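Local coordinates for protein sorbitol dehydrogenase (PDB 5ITG) that probably oxidises D-sorbitol to L-sorbose with a nicotinamide cofactor, as a member of the mannitol dehydrogenase family with a Rossmann-fold domain, at residues Ala39-Tyr44 with Thr184-Asp189. Sequence-based numbering, arbitrary orientation.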
loop_
_atom_site.group_PDB
_atom_site.type_symbol
_atom_site.label_atom_id
_atom_site.label_comp_id
_atom_site.label_asym_id
_atom_site.label_seq_id
_atom_site.Cartn_x
_atom_site.Cartn_y
_atom_site.Cartn_z
ATOM N N ALA A 39 -9.639 7.022 1.350
ATOM C CA ALA A 39 -10.346 5.809 1.768
ATOM C C ALA A 39 -9.693 5.100 2.951
ATOM O O ALA A 39 -10.256 4.153 3.505
ATOM C CB ALA A 39 -10.453 4.841 0.586
ATOM N N HIS A 40 -8.511 5.554 3.347
ATOM C CA HIS A 40 -7.802 4.912 4.447
ATOM C C HIS A 40 -7.561 5.894 5.592
ATOM O O HIS A 40 -8.337 5.927 6.545
ATOM C CB HIS A 40 -6.485 4.317 3.918
ATOM C CG HIS A 40 -5.724 3.514 4.928
ATOM N ND1 HIS A 40 -4.774 4.070 5.755
ATOM C CD2 HIS A 40 -5.775 2.198 5.245
ATOM C CE1 HIS A 40 -4.270 3.130 6.537
ATOM N NE2 HIS A 40 -4.860 1.984 6.247
ATOM N N GLU A 41 -6.515 6.710 5.498
ATOM C CA GLU A 41 -6.230 7.675 6.561
ATOM C C GLU A 41 -7.448 8.545 6.903
ATOM O O GLU A 41 -7.828 8.673 8.069
ATOM C CB GLU A 41 -5.063 8.585 6.171
ATOM C CG GLU A 41 -4.587 9.463 7.332
ATOM C CD GLU A 41 -3.550 10.487 6.922
ATOM O OE1 GLU A 41 -2.712 10.165 6.053
ATOM O OE2 GLU A 41 -3.558 11.609 7.481
ATOM N N ALA A 42 -8.059 9.146 5.891
ATOM C CA ALA A 42 -9.224 9.997 6.117
ATOM C C ALA A 42 -10.359 9.187 6.731
ATOM O O ALA A 42 -11.149 9.697 7.533
ATOM C CB ALA A 42 -9.677 10.629 4.797
ATOM N N PHE A 43 -10.427 7.915 6.348
ATOM C CA PHE A 43 -11.452 6.983 6.827
ATOM C C PHE A 43 -11.355 6.748 8.329
ATOM O O PHE A 43 -12.366 6.792 9.039
ATOM C CB PHE A 43 -11.310 5.647 6.083
ATOM C CG PHE A 43 -12.306 4.604 6.494
ATOM C CD1 PHE A 43 -13.627 4.673 6.059
ATOM C CD2 PHE A 43 -11.918 3.537 7.295
ATOM C CE1 PHE A 43 -14.552 3.688 6.413
ATOM C CE2 PHE A 43 -12.832 2.545 7.658
ATOM C CZ PHE A 43 -14.154 2.621 7.213
ATOM N N TYR A 44 -10.145 6.487 8.819
ATOM C CA TYR A 44 -9.954 6.253 10.252
ATOM C C TYR A 44 -10.191 7.521 11.071
ATOM O O TYR A 44 -10.813 7.476 12.137
ATOM C CB TYR A 44 -8.546 5.709 10.527
ATOM C CG TYR A 44 -8.372 4.254 10.139
ATOM C CD1 TYR A 44 -8.860 3.230 10.954
ATOM C CD2 TYR A 44 -7.729 3.903 8.950
ATOM C CE1 TYR A 44 -8.711 1.885 10.597
ATOM C CE2 TYR A 44 -7.576 2.563 8.578
ATOM C CZ TYR A 44 -8.068 1.561 9.403
ATOM O OH TYR A 44 -7.921 0.243 9.028
ATOM N N THR A 184 4.640 15.423 14.133
ATOM C CA THR A 184 4.935 14.059 13.726
ATOM C C THR A 184 4.873 13.941 12.203
ATOM O O THR A 184 3.941 14.445 11.578
ATOM C CB THR A 184 3.902 13.077 14.318
ATOM O OG1 THR A 184 4.007 13.068 15.746
ATOM C CG2 THR A 184 4.124 11.667 13.770
ATOM N N VAL A 185 5.866 13.290 11.609
ATOM C CA VAL A 185 5.864 13.079 10.162
ATOM C C VAL A 185 5.342 11.651 9.989
ATOM O O VAL A 185 6.022 10.686 10.337
ATOM C CB VAL A 185 7.275 13.188 9.557
ATOM C CG1 VAL A 185 7.227 12.856 8.086
ATOM C CG2 VAL A 185 7.827 14.593 9.764
HETATM N N MSE A 186 4.135 11.530 9.450
HETATM C CA MSE A 186 3.487 10.235 9.286
HETATM C C MSE A 186 3.267 9.791 7.841
HETATM O O MSE A 186 2.316 10.207 7.182
HETATM C CB MSE A 186 2.150 10.260 10.030
HETATM C CG MSE A 186 1.383 8.940 10.072
HETATM SE SE MSE A 186 -0.160 9.109 11.258
HETATM C CE MSE A 186 -1.376 9.985 10.052
ATOM N N SER A 187 4.154 8.936 7.352
ATOM C CA SER A 187 4.022 8.422 5.999
ATOM C C SER A 187 2.919 7.362 5.958
ATOM O O SER A 187 2.844 6.497 6.836
ATOM C CB SER A 187 5.336 7.797 5.543
ATOM O OG SER A 187 5.180 7.145 4.298
ATOM N N CYS A 188 2.044 7.450 4.963
ATOM C CA CYS A 188 0.996 6.451 4.803
ATOM C C CYS A 188 1.138 5.770 3.445
ATOM O O CYS A 188 0.181 5.204 2.908
ATOM C CB CYS A 188 -0.389 7.072 4.961
ATOM S SG CYS A 188 -0.792 7.420 6.697
ATOM N N ASP A 189 2.347 5.841 2.895
ATOM C CA ASP A 189 2.655 5.184 1.628
ATOM C C ASP A 189 2.956 3.723 1.947
ATOM O O ASP A 189 3.486 3.416 3.016
ATOM C CB ASP A 189 3.876 5.824 0.973
ATOM C CG ASP A 189 3.520 7.058 0.162
ATOM O OD1 ASP A 189 2.779 6.911 -0.825
ATOM O OD2 ASP A 189 3.981 8.167 0.507
#
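Glu41 reaches from the first turn of helix 41-46 to the two sulfur- and selenium-bearing side chains of segment 184-189, inside the Rossmann domain of the mannitol dehydrogenase family. Helix 41-46, the second short helix after strand 26-31, meets strand 184-187 here; strand 125-128 lies between strands 26-31 and 184-187 and runs parallel to both. The glutamate chain runs extended, its CG anti to the backbone N (chi1 -171°), which carries the carboxylate well away from the helix; the closest CA atoms, of Glu41 and Cys188, are still 7.5 Å apart. Met186, modelled as selenomethionine, comes from the opposite direction. Its chain is straight as far as SE and then bends (chi3 81°), bringing the terminal methyl CE to 3.7 Å from Glu41 OE2, with Glu41 CD almost as near. That same OE2 takes part in a hydrogen bond with the hydroxyl of Ser127 on strand 125-128, so one carboxylate oxygen meets both a polar partner and a methyl group. Trp263, from strand 263-266, touches all three side chains, all of them buried. With an alanine in place of this glutamate, the Ser127 hydroxyl would probably lose its carboxylate partner and a gap would be likely to open beside the selenomethionine methyl and Cys188 SG. On the other carboxylate oxygen, Glu41 OE1 lies 3.4 Å from Cys188 SG.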